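Local coordinates for uncharacterized protein (Staphylococcus aureus subsp. aureus, PDB 4H0A) that is of unknown function but belongs to the CAP family of cysteine-rich secretory proteins, its CAP domain preceded in the chain by a CAP-associated N-terminal region, at residues I82-T85 with V91-Y94; L142-L147 with L285-M290; Y154-S159 with E181-N186; Y158-Q161 with V166-V169; S168-T173 with D281-I286. All blocks are in the same frame, centred on the assembly; numbering follows the deposited sequence.

Contact 1. Residues I82-T85 with V91-Y94; sequences IVST and VSVY
Ser84 and Ser92 face each other across two antiparallel strands, their CB atoms 3.9 Å apart. Segments 82-85 and 91-94 run at 173° to one another. The tight part is the backbone. Ile82 and Tyr94 form a hydrogen-bonded pair and exchange two bonds. Ile82 N donates to Tyr94 O, and Tyr94 N returns a bond of 2.9 Å to Ile82 O. Ser84 N gives a bond of 2.8 Å to Ser92 O. Ser84 O then accepts from Val91 N at 2.9 Å and, weakly, from Ser92 N. Two residues thus face one, a classic beta bulge near the turn of the hairpin built from strands 79-86 and 89-96. This hairpin lies within the seven-stranded antiparallel sheet of the N-terminal region. The other pairs touch more loosely. Val83 and Val93, a non-hydrogen-bonded pair, lie side by side and point the same way, with Val83 CG2 4.2 Å from Val93 CG1. On the face with the serines, Ile82 CD1 comes no closer than 4.1 Å to Tyr94 CD2. The Tyr94 side chain runs on to touch Val212 and Met216 of helix 201-219. A water bridges the two serines on their face of the sheet. It donates to Ile82 O and to Ser84 OG, and also bonds Ser92 OG. Ser92 OG is anti to its backbone N (chi1 178°) and Ser84 OG is beside its own (chi1 -47°), which lets both hydroxyls reach this one water. Ser84 OG is also hydrogen-bonded to Asn71 OD1 of strand 69-76.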
# COMPACT_ATOMS: atom_id res chain seq x y z
N ILE A 82 -5.54 7.77 -1.26
CA ILE A 82 -4.97 7.98 0.07
C ILE A 82 -4.04 9.16 -0.13
O ILE A 82 -3.01 9.01 -0.81
CB ILE A 82 -4.25 6.78 0.74
CG1 ILE A 82 -5.19 5.56 0.86
CG2 ILE A 82 -3.72 7.22 2.15
CD1 ILE A 82 -4.46 4.25 1.23
N VAL A 83 -4.42 10.32 0.40
CA VAL A 83 -3.67 11.57 0.23
C VAL A 83 -2.95 11.89 1.53
O VAL A 83 -3.62 12.10 2.53
CB VAL A 83 -4.65 12.70 -0.18
CG1 VAL A 83 -3.91 14.02 -0.36
CG2 VAL A 83 -5.44 12.32 -1.44
N SER A 84 -1.61 11.96 1.52
CA SER A 84 -0.83 12.32 2.72
C SER A 84 -0.44 13.77 2.67
O SER A 84 -0.05 14.26 1.60
CB SER A 84 0.43 11.46 2.83
OG SER A 84 0.13 10.09 2.63
N THR A 85 -0.49 14.44 3.81
CA THR A 85 -0.15 15.85 3.91
C THR A 85 0.81 16.11 5.06
O THR A 85 0.89 15.33 6.01
CB THR A 85 -1.42 16.71 4.10
OG1 THR A 85 -1.91 16.50 5.42
CG2 THR A 85 -2.53 16.40 3.09
N VAL A 91 1.82 15.81 0.08
CA VAL A 91 3.16 15.28 -0.20
C VAL A 91 3.08 13.90 -0.89
O VAL A 91 4.11 13.41 -1.34
CB VAL A 91 4.04 15.20 1.06
CG1 VAL A 91 4.29 16.59 1.64
CG2 VAL A 91 3.45 14.28 2.12
N SER A 92 1.90 13.27 -0.93
CA SER A 92 1.76 11.96 -1.54
C SER A 92 0.33 11.67 -1.87
O SER A 92 -0.57 12.09 -1.13
CB SER A 92 2.27 10.89 -0.58
OG SER A 92 2.12 9.60 -1.12
N VAL A 93 0.11 10.93 -2.97
CA VAL A 93 -1.23 10.48 -3.37
C VAL A 93 -1.13 9.07 -3.90
O VAL A 93 -0.53 8.86 -4.95
CB VAL A 93 -1.93 11.39 -4.42
CG1 VAL A 93 -3.34 10.85 -4.74
CG2 VAL A 93 -2.01 12.84 -3.94
N TYR A 94 -1.72 8.11 -3.19
CA TYR A 94 -1.86 6.73 -3.67
C TYR A 94 -3.19 6.71 -4.42
O TYR A 94 -4.18 7.16 -3.85
CB TYR A 94 -1.83 5.73 -2.50
CG TYR A 94 -2.25 4.34 -2.92
CD1 TYR A 94 -1.36 3.48 -3.55
CD2 TYR A 94 -3.57 3.92 -2.79
CE1 TYR A 94 -1.75 2.22 -3.98
CE2 TYR A 94 -3.98 2.67 -3.24
CZ TYR A 94 -3.07 1.82 -3.84
OH TYR A 94 -3.49 0.60 -4.27
O HOH W 1 -0.30 8.85 0.24

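Contact 2. Residues L142-L147 with L285-M290; sequences LKTQTL and LIHSWM
Thr144 and Gln145 meet His287 at the end of helix 139-144, where the chain leads into the outermost strand of the N-terminal sheet. Gln145 is the first residue to leave helical geometry. Segment 285-290 is helical, with the backbone bonds Trp289 N to Leu285 O and Met290 N to Ile286 O. The two backbones stay well apart: the closest CA atoms, those of Gln145 and His287, are 7.6 Å from each other. Side chains bridge the gap. The contact joins this turn to helix 282-290 of the CAP domain.

His287 sends its ring across, with CG anti to the backbone N (chi1 167°). Its NE2 donates to Thr144 OG1 at 2.9 Å, and the oxygen lies close to the ring plane. Thr144 OG1 is also hydrogen-bonded to Glu140 O, so this buried hydroxyl is held both by His287 and by its own helix.

Gln145 covers one face of the imidazole. Its extended chain lays the amide over the ring, the two planes 24° apart and stacked. Gln145 CD is 3.5 Å above the ring plane, offset toward the rim. Nearer the backbone, Gln145 CB makes a CH-pi contact, 3.9 Å from the His287 ring centroid and 26° off the ring normal.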
# COMPACT_ATOMS: atom_id res chain seq x y z
N LEU A 142 12.06 -3.04 -10.16
CA LEU A 142 12.01 -2.32 -11.44
C LEU A 142 10.83 -2.71 -12.32
O LEU A 142 10.33 -1.87 -13.08
CB LEU A 142 13.29 -2.57 -12.25
CG LEU A 142 14.53 -1.91 -11.70
CD1 LEU A 142 15.76 -2.54 -12.30
CD2 LEU A 142 14.52 -0.42 -11.99
N LYS A 143 10.42 -3.98 -12.25
CA LYS A 143 9.33 -4.47 -13.09
C LYS A 143 7.95 -4.23 -12.46
O LYS A 143 7.00 -4.00 -13.20
CB LYS A 143 9.49 -5.98 -13.37
CG LYS A 143 10.05 -6.32 -14.76
CD LYS A 143 11.52 -5.96 -14.93
CE LYS A 143 12.04 -6.47 -16.24
NZ LYS A 143 13.44 -6.03 -16.50
N THR A 144 7.84 -4.32 -11.12
CA THR A 144 6.53 -4.26 -10.45
C THR A 144 6.35 -3.16 -9.40
O THR A 144 5.27 -3.06 -8.83
CB THR A 144 6.26 -5.63 -9.82
OG1 THR A 144 7.13 -5.82 -8.69
CG2 THR A 144 6.42 -6.78 -10.85
N GLN A 145 7.37 -2.32 -9.16
CA GLN A 145 7.30 -1.21 -8.20
C GLN A 145 8.15 -0.06 -8.71
O GLN A 145 8.85 0.59 -7.93
CB GLN A 145 7.81 -1.71 -6.84
CG GLN A 145 7.24 -0.97 -5.65
CD GLN A 145 7.85 -1.44 -4.34
OE1 GLN A 145 8.78 -2.24 -4.30
NE2 GLN A 145 7.35 -0.92 -3.25
N THR A 146 8.12 0.17 -10.03
CA THR A 146 8.99 1.12 -10.71
C THR A 146 8.98 2.50 -10.08
O THR A 146 7.91 3.06 -9.89
CB THR A 146 8.61 1.25 -12.18
OG1 THR A 146 8.20 -0.04 -12.65
CG2 THR A 146 9.76 1.80 -13.05
N LEU A 147 10.17 3.03 -9.75
CA LEU A 147 10.31 4.39 -9.20
C LEU A 147 10.68 5.29 -10.37
O LEU A 147 11.70 5.04 -11.01
CB LEU A 147 11.38 4.42 -8.11
CG LEU A 147 11.61 5.78 -7.42
CD1 LEU A 147 10.32 6.29 -6.75
CD2 LEU A 147 12.70 5.68 -6.38
N LEU A 285 3.13 -2.99 1.58
CA LEU A 285 2.72 -4.32 2.05
C LEU A 285 1.94 -5.09 0.97
O LEU A 285 2.21 -6.26 0.75
CB LEU A 285 1.84 -4.18 3.30
CG LEU A 285 1.23 -5.49 3.80
CD1 LEU A 285 2.27 -6.37 4.47
CD2 LEU A 285 0.10 -5.22 4.65
N ILE A 286 0.92 -4.45 0.37
CA ILE A 286 0.08 -5.08 -0.67
C ILE A 286 0.94 -5.46 -1.87
O ILE A 286 0.76 -6.55 -2.41
CB ILE A 286 -1.10 -4.16 -1.05
CG1 ILE A 286 -2.11 -4.11 0.12
CG2 ILE A 286 -1.78 -4.62 -2.38
CD1 ILE A 286 -3.08 -5.32 0.22
N HIS A 287 1.89 -4.60 -2.27
CA HIS A 287 2.80 -4.92 -3.37
C HIS A 287 3.57 -6.23 -3.08
O HIS A 287 3.73 -7.05 -3.98
CB HIS A 287 3.80 -3.77 -3.63
CG HIS A 287 4.93 -4.17 -4.52
ND1 HIS A 287 6.16 -4.52 -4.00
CD2 HIS A 287 4.96 -4.34 -5.86
CE1 HIS A 287 6.91 -4.86 -5.03
NE2 HIS A 287 6.23 -4.77 -6.17
N SER A 288 4.06 -6.42 -1.83
CA SER A 288 4.80 -7.62 -1.48
C SER A 288 3.90 -8.86 -1.50
O SER A 288 4.33 -9.90 -1.99
CB SER A 288 5.48 -7.47 -0.12
OG SER A 288 6.49 -6.49 -0.20
N TRP A 289 2.64 -8.74 -1.05
CA TRP A 289 1.70 -9.87 -1.11
C TRP A 289 1.30 -10.16 -2.56
O TRP A 289 1.26 -11.33 -2.95
CB TRP A 289 0.46 -9.61 -0.24
CG TRP A 289 0.71 -9.65 1.24
CD1 TRP A 289 1.89 -9.93 1.86
CD2 TRP A 289 -0.24 -9.37 2.27
NE1 TRP A 289 1.72 -9.88 3.23
CE2 TRP A 289 0.44 -9.50 3.50
CE3 TRP A 289 -1.60 -9.03 2.28
CZ2 TRP A 289 -0.21 -9.33 4.73
CZ3 TRP A 289 -2.24 -8.87 3.49
CH2 TRP A 289 -1.55 -9.02 4.70
N MSE A 290 1.05 -9.12 -3.36
CA MSE A 290 0.68 -9.27 -4.78
C MSE A 290 1.82 -9.92 -5.61
O MSE A 290 1.54 -10.51 -6.64
CB MSE A 290 0.32 -7.91 -5.42
CG MSE A 290 -1.01 -7.28 -4.93
SE MSE A 290 -2.57 -8.24 -5.50
CE MSE A 290 -2.38 -8.16 -7.41

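Contact 3. Residues Y154-S159 with E181-N186; sequences YAQVYS and EPYQLN
Gln156 reaches from strand 153-159 to Pro182 and Tyr183, in the loop that follows helix 174-180. Its CG is anti to the carbonyl carbon (chi1 -62°), and the chain is extended beyond CG. This carries the amide away from the strand to the phenol end of Tyr183. Tyr183 CG is likewise anti to its own carbonyl carbon, which swings the phenol end back toward the strand. Gln156 NE2 donates to Tyr183 OH at 3.1 Å. The bond is fairly straight, 165° at the hydrogen, and the oxygen lies close to the amide plane. The two side chains run antiparallel and overlap at their ends, and Gln156 CG comes within 3.6 Å of Tyr183 OH. The amide and ring planes are turned 70° apart, far from a stack.

Pro182 presses on the same nitrogen. Its CG is 3.4 Å from Gln156 NE2, and its CB is 3.6 Å from that atom. Pro182 CB also lies over one face of the Tyr183 ring, 4.2 Å above the plane and toward the rim. The amide nitrogen thus meets the proline ring and the phenol oxygen together.

Both polar ends have second partners. Gln156 OE1 accepts from Arg170 NE, which fixes which way the amide is turned. Tyr183 OH is hydrogen-bonded to Gln145 O, and its ring meets Phe135 edge-to-face. All three touching residues are buried. This is a buried hydrogen-bond network: a glutamine on one strand of the seven-stranded antiparallel sheet links an arginine of the neighbouring strand to a tyrosine in the loop leading to a short, weakly bonded strand around 184-185, which belongs to the separate three-stranded sheet.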
# COMPACT_ATOMS: atom_id res chain seq x y z
N TYR A 154 8.23 12.15 -7.62
CA TYR A 154 8.40 10.75 -7.98
C TYR A 154 7.08 10.05 -8.09
O TYR A 154 6.06 10.52 -7.58
CB TYR A 154 9.27 10.04 -6.94
CG TYR A 154 10.70 10.54 -6.93
CD1 TYR A 154 11.05 11.70 -6.25
CD2 TYR A 154 11.69 9.89 -7.66
CE1 TYR A 154 12.35 12.18 -6.26
CE2 TYR A 154 13.00 10.37 -7.68
CZ TYR A 154 13.33 11.52 -6.98
OH TYR A 154 14.61 12.02 -6.99
N ALA A 155 7.10 8.91 -8.77
CA ALA A 155 5.94 8.04 -8.88
C ALA A 155 6.39 6.62 -8.69
O ALA A 155 7.41 6.21 -9.24
CB ALA A 155 5.27 8.18 -10.24
N GLN A 156 5.65 5.87 -7.87
CA GLN A 156 5.82 4.44 -7.70
C GLN A 156 4.71 3.81 -8.50
O GLN A 156 3.54 4.09 -8.22
CB GLN A 156 5.74 4.04 -6.23
CG GLN A 156 6.83 4.66 -5.37
CD GLN A 156 6.72 4.06 -4.00
OE1 GLN A 156 5.94 4.53 -3.17
NE2 GLN A 156 7.32 2.90 -3.82
N VAL A 157 5.05 3.04 -9.54
CA VAL A 157 4.08 2.38 -10.40
C VAL A 157 3.99 0.92 -10.00
O VAL A 157 4.95 0.18 -10.20
CB VAL A 157 4.47 2.55 -11.89
CG1 VAL A 157 3.37 2.00 -12.81
CG2 VAL A 157 4.76 4.01 -12.21
N TYR A 158 2.84 0.50 -9.46
CA TYR A 158 2.63 -0.87 -9.01
C TYR A 158 2.05 -1.71 -10.11
O TYR A 158 0.99 -1.37 -10.63
CB TYR A 158 1.69 -0.88 -7.80
CG TYR A 158 2.26 -0.13 -6.62
CD1 TYR A 158 3.25 -0.69 -5.82
CD2 TYR A 158 1.83 1.16 -6.32
CE1 TYR A 158 3.77 0.00 -4.74
CE2 TYR A 158 2.36 1.87 -5.25
CZ TYR A 158 3.32 1.28 -4.44
OH TYR A 158 3.81 1.98 -3.37
N SER A 159 2.73 -2.80 -10.48
CA SER A 159 2.26 -3.71 -11.53
C SER A 159 2.09 -5.10 -11.01
O SER A 159 2.71 -5.48 -10.01
CB SER A 159 3.23 -3.76 -12.71
OG SER A 159 3.49 -2.47 -13.25
N GLU A 181 10.72 4.78 2.82
CA GLU A 181 11.87 3.92 2.50
C GLU A 181 11.37 2.59 1.89
O GLU A 181 11.56 1.53 2.48
CB GLU A 181 12.71 3.70 3.78
CG GLU A 181 14.08 3.09 3.56
CD GLU A 181 14.81 2.79 4.85
OE1 GLU A 181 14.79 3.65 5.76
OE2 GLU A 181 15.40 1.69 4.95
N PRO A 182 10.65 2.62 0.74
CA PRO A 182 10.09 1.37 0.19
C PRO A 182 11.09 0.45 -0.51
O PRO A 182 10.71 -0.66 -0.90
CB PRO A 182 9.00 1.84 -0.77
CG PRO A 182 9.20 3.30 -0.97
CD PRO A 182 10.32 3.78 -0.11
N TYR A 183 12.35 0.88 -0.69
CA TYR A 183 13.39 0.08 -1.32
C TYR A 183 14.58 -0.03 -0.39
O TYR A 183 14.72 0.75 0.56
CB TYR A 183 13.82 0.69 -2.66
CG TYR A 183 12.66 1.12 -3.53
CD1 TYR A 183 12.00 0.21 -4.35
CD2 TYR A 183 12.22 2.44 -3.54
CE1 TYR A 183 10.93 0.60 -5.15
CE2 TYR A 183 11.15 2.84 -4.33
CZ TYR A 183 10.51 1.92 -5.14
OH TYR A 183 9.48 2.33 -5.95
N GLN A 184 15.45 -1.00 -0.66
CA GLN A 184 16.65 -1.20 0.13
C GLN A 184 17.59 -0.02 -0.08
O GLN A 184 17.79 0.41 -1.21
CB GLN A 184 17.35 -2.52 -0.27
CG GLN A 184 18.49 -2.93 0.66
CD GLN A 184 19.10 -4.26 0.27
OE1 GLN A 184 18.93 -4.75 -0.85
NE2 GLN A 184 19.85 -4.86 1.19
N LEU A 185 18.15 0.51 1.01
CA LEU A 185 19.09 1.62 0.93
C LEU A 185 20.49 1.12 0.71
O LEU A 185 20.85 0.05 1.20
CB LEU A 185 19.06 2.47 2.21
CG LEU A 185 17.86 3.37 2.43
CD1 LEU A 185 17.83 3.87 3.86
CD2 LEU A 185 17.88 4.56 1.47
N ASN A 186 21.31 1.92 0.02
CA ASN A 186 22.72 1.60 -0.19
C ASN A 186 23.46 1.75 1.15
O ASN A 186 23.00 2.49 2.02
CB ASN A 186 23.30 2.54 -1.25
CG ASN A 186 24.70 2.19 -1.71
OD1 ASN A 186 25.26 1.13 -1.40
ND2 ASN A 186 25.28 3.06 -2.51

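Contact 4. Residues Y158-Q161 with V166-V169; sequences YSDQ and VLSV
Tyr158 makes both backbone bonds to the partner strand. Its N donates to Ser168 O at 3.0 Å, and its O accepts from Leu167 N at 2.8 Å. Leu167 and Ser168 both face Tyr158, so this is a classic beta bulge. Ser168 OG lies between its backbone N and carbonyl carbon (chi1 54°). That places it against the tyrosine, 3.2 Å from Tyr158 CD2 and 3.3 Å from Tyr158 CB.

Ser159 comes next, in a non-hydrogen-bonded pair with Val166. The register has shifted by one residue. Ser159 OG is buried with no polar partner in the model, and its nearest atoms across the contact, Val166 CA and CG2, are 4.3 Å away.

At Asp160 the strand has ended. Leu167 CD1 packs on its backbone, 3.7 Å from Asp160 N, and Leu167 CD1 is 4.0 Å from Asp160 CB. The Asp160 carboxylate turns to other partners: OD2 bonds Ser163 OG and forms a salt bridge with Lys220 NZ.

The two segments belong to the hairpin of strands 153-159 and 166-172. Helix 282-290 meets it through Pro283 on Tyr158 and Met290 on Leu167. Helix 201-219 touches Leu167 as well, and strand 89-96 lies beside Ser168.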
# COMPACT_ATOMS: atom_id res chain seq x y z
N TYR A 158 2.84 0.50 -9.46
CA TYR A 158 2.63 -0.87 -9.01
C TYR A 158 2.05 -1.71 -10.11
O TYR A 158 0.99 -1.37 -10.63
CB TYR A 158 1.69 -0.88 -7.80
CG TYR A 158 2.26 -0.13 -6.62
CD1 TYR A 158 3.25 -0.69 -5.82
CD2 TYR A 158 1.83 1.16 -6.32
CE1 TYR A 158 3.77 0.00 -4.74
CE2 TYR A 158 2.36 1.87 -5.25
CZ TYR A 158 3.32 1.28 -4.44
OH TYR A 158 3.81 1.98 -3.37
N SER A 159 2.73 -2.80 -10.48
CA SER A 159 2.26 -3.71 -11.53
C SER A 159 2.09 -5.10 -11.01
O SER A 159 2.71 -5.48 -10.01
CB SER A 159 3.23 -3.76 -12.71
OG SER A 159 3.49 -2.47 -13.25
N ASP A 160 1.30 -5.87 -11.73
CA ASP A 160 1.01 -7.25 -11.40
C ASP A 160 2.10 -8.14 -11.99
O ASP A 160 2.46 -7.97 -13.15
CB ASP A 160 -0.37 -7.60 -11.97
CG ASP A 160 -1.04 -8.81 -11.36
OD1 ASP A 160 -1.07 -8.91 -10.13
OD2 ASP A 160 -1.56 -9.65 -12.14
N GLN A 161 2.63 -9.08 -11.21
CA GLN A 161 3.68 -9.99 -11.70
C GLN A 161 3.09 -10.99 -12.71
O GLN A 161 3.81 -11.48 -13.58
CB GLN A 161 4.35 -10.72 -10.51
CG GLN A 161 5.83 -11.03 -10.71
CD GLN A 161 6.44 -11.54 -9.42
OE1 GLN A 161 5.94 -12.49 -8.81
NE2 GLN A 161 7.53 -10.93 -8.97
N VAL A 166 -0.59 -2.14 -14.97
CA VAL A 166 -0.53 -1.15 -13.89
C VAL A 166 -1.78 -1.29 -13.00
O VAL A 166 -2.91 -1.23 -13.50
CB VAL A 166 -0.38 0.29 -14.43
CG1 VAL A 166 -0.49 1.32 -13.30
CG2 VAL A 166 0.94 0.45 -15.18
N LEU A 167 -1.56 -1.49 -11.69
CA LEU A 167 -2.63 -1.66 -10.71
C LEU A 167 -2.95 -0.36 -10.00
O LEU A 167 -4.11 -0.09 -9.68
CB LEU A 167 -2.19 -2.68 -9.65
CG LEU A 167 -1.88 -4.09 -10.16
CD1 LEU A 167 -1.12 -4.87 -9.11
CD2 LEU A 167 -3.15 -4.81 -10.58
N SER A 168 -1.92 0.41 -9.68
CA SER A 168 -2.07 1.63 -8.91
C SER A 168 -0.82 2.48 -9.08
O SER A 168 0.21 1.98 -9.54
CB SER A 168 -2.29 1.28 -7.44
OG SER A 168 -1.27 0.43 -6.94
N VAL A 169 -0.91 3.77 -8.74
CA VAL A 169 0.24 4.68 -8.81
C VAL A 169 0.26 5.52 -7.56
O VAL A 169 -0.79 5.98 -7.11
CB VAL A 169 0.22 5.59 -10.07
CG1 VAL A 169 1.44 6.51 -10.11
CG2 VAL A 169 0.12 4.76 -11.35

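Contact 5. Residues S168-T173 with D281-I286; sequences SVRFLT and DVPTLI. With EDO (1,2-ethanediol), chain C.
The Arg170 guanidinium has Pro283 over one face and polar groups around its edge. Pro283 CB stands 3.6 Å above the plane, offset toward the rim. Asp281, Thr284 OG1 and a bound 1,2-ethanediol lie at the edge. The guanidinium and the Asp281 carboxylate are inclined at 40° to each other. Arg170 grips Asp281 end-on, with NH1 and NH2 on one oxygen: Asp281 OD2 is 2.8 Å from Arg170 NH1 and 2.9 Å from Arg170 NH2. The oxygen is nearly in the guanidinium plane, but the nitrogens meet it from above the carboxylate plane, 45° out.

This salt bridge joins strand 166-172 of the N-terminal sheet to the start of helix 282-290 in the CAP domain. Asp281 is the N-cap of that helix. Its OD2 also accepts from Thr284 N at 3.1 Å, which makes three donors on one oxygen. Its OD1 uses the syn lone pair to accept from Thr284 OG1 at 2.7 Å. The carboxylate is therefore held at both oxygens, and the helix start and the arginine would both probably stabilise its negative charge.

Arg170 CG is anti to the backbone N, and the chain bends at chi3 (65°), which turns the guanidinium to the helix start. Ile180 of helix 174-180 touches Arg170, Asp281 and Thr284. The diol, probably from the crystallisation liquor, accepts from Arg170 NH1 at its O1, 3.0 Å away, and is also bonded to Asn71 ND2.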
# COMPACT_ATOMS: atom_id res chain seq x y z
N SER A 168 -1.92 0.41 -9.68
CA SER A 168 -2.07 1.63 -8.91
C SER A 168 -0.82 2.48 -9.08
O SER A 168 0.21 1.98 -9.54
CB SER A 168 -2.29 1.28 -7.44
OG SER A 168 -1.27 0.43 -6.94
N VAL A 169 -0.91 3.77 -8.74
CA VAL A 169 0.24 4.68 -8.81
C VAL A 169 0.26 5.52 -7.56
O VAL A 169 -0.79 5.98 -7.11
CB VAL A 169 0.22 5.59 -10.07
CG1 VAL A 169 1.44 6.51 -10.11
CG2 VAL A 169 0.12 4.76 -11.35
N ARG A 170 1.46 5.75 -7.01
CA ARG A 170 1.61 6.67 -5.89
C ARG A 170 2.55 7.76 -6.32
O ARG A 170 3.71 7.46 -6.62
CB ARG A 170 2.13 5.99 -4.60
CG ARG A 170 2.49 7.03 -3.50
CD ARG A 170 2.44 6.44 -2.12
NE ARG A 170 3.45 5.40 -1.93
CZ ARG A 170 3.49 4.56 -0.91
NH1 ARG A 170 2.59 4.64 0.06
NH2 ARG A 170 4.44 3.64 -0.83
N PHE A 171 2.06 9.01 -6.41
CA PHE A 171 2.91 10.16 -6.70
C PHE A 171 3.34 10.71 -5.36
O PHE A 171 2.48 10.85 -4.49
CB PHE A 171 2.19 11.21 -7.54
CG PHE A 171 2.01 10.81 -8.99
CD1 PHE A 171 0.87 10.15 -9.40
CD2 PHE A 171 2.96 11.17 -9.95
CE1 PHE A 171 0.69 9.83 -10.75
CE2 PHE A 171 2.77 10.85 -11.29
CZ PHE A 171 1.64 10.17 -11.68
N LEU A 172 4.64 10.99 -5.16
CA LEU A 172 5.09 11.49 -3.86
C LEU A 172 6.39 12.27 -3.95
O LEU A 172 7.13 12.17 -4.93
CB LEU A 172 5.24 10.33 -2.84
CG LEU A 172 6.44 9.36 -2.96
CD1 LEU A 172 6.36 8.29 -1.88
CD2 LEU A 172 6.52 8.70 -4.34
N THR A 173 6.66 13.07 -2.91
CA THR A 173 7.88 13.87 -2.85
C THR A 173 9.04 13.02 -2.35
O THR A 173 8.84 11.97 -1.76
CB THR A 173 7.70 15.08 -1.93
OG1 THR A 173 7.51 14.62 -0.59
CG2 THR A 173 6.54 15.97 -2.35
N ASP A 281 3.75 1.09 5.32
CA ASP A 281 2.53 1.57 4.68
C ASP A 281 1.85 0.44 3.97
O ASP A 281 2.49 -0.56 3.63
CB ASP A 281 2.87 2.72 3.70
CG ASP A 281 3.75 2.25 2.58
OD1 ASP A 281 4.86 1.77 2.87
OD2 ASP A 281 3.30 2.28 1.42
N VAL A 282 0.56 0.60 3.75
CA VAL A 282 -0.25 -0.43 3.13
C VAL A 282 0.13 -0.63 1.64
O VAL A 282 0.28 -1.79 1.25
CB VAL A 282 -1.75 -0.13 3.35
CG1 VAL A 282 -2.64 -1.04 2.50
CG2 VAL A 282 -2.09 -0.28 4.84
N PRO A 283 0.32 0.40 0.78
CA PRO A 283 0.70 0.12 -0.61
C PRO A 283 1.95 -0.76 -0.73
O PRO A 283 1.97 -1.65 -1.58
CB PRO A 283 0.94 1.52 -1.19
CG PRO A 283 -0.05 2.37 -0.42
CD PRO A 283 0.08 1.85 0.99
N THR A 284 2.98 -0.56 0.13
CA THR A 284 4.19 -1.40 0.07
C THR A 284 3.87 -2.83 0.49
O THR A 284 4.33 -3.77 -0.16
CB THR A 284 5.32 -0.82 0.93
OG1 THR A 284 5.51 0.54 0.56
CG2 THR A 284 6.63 -1.58 0.75
N LEU A 285 3.13 -2.99 1.58
CA LEU A 285 2.72 -4.32 2.05
C LEU A 285 1.94 -5.09 0.97
O LEU A 285 2.21 -6.26 0.75
CB LEU A 285 1.84 -4.18 3.30
CG LEU A 285 1.23 -5.49 3.80
CD1 LEU A 285 2.27 -6.37 4.47
CD2 LEU A 285 0.10 -5.22 4.65
N ILE A 286 0.92 -4.45 0.37
CA ILE A 286 0.08 -5.08 -0.67
C ILE A 286 0.94 -5.46 -1.87
O ILE A 286 0.76 -6.55 -2.41
CB ILE A 286 -1.10 -4.16 -1.05
CG1 ILE A 286 -2.11 -4.11 0.12
CG2 ILE A 286 -1.78 -4.62 -2.38
CD1 ILE A 286 -3.08 -5.32 0.22
C1 EDO C . -0.25 5.70 1.77
O1 EDO C . 0.12 6.24 0.51
C2 EDO C . 0.36 6.68 2.81
O2 EDO C . 0.11 6.23 4.12

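Overall arrangement
From the N terminus, contact 1 comes first and closes a short hairpin before the others open. Contact 2 opens next, at 142-147, and closes only at helix 282-290, a loop that encloses contacts 3 and 4. These two start on the same strand, 153-159. Contact 4 closes a tight hairpin at 166-169, and contact 3 closes at 181-186. Contact 5 opens on strand 166-172, before contact 3 has closed, and the two cross. It ends on the helix used by contact 2. Contacts 1 and 4 bind strands within the seven-stranded sheet, contact 3 ties it to a following loop, and contacts 2 and 5 join it to the CAP domain.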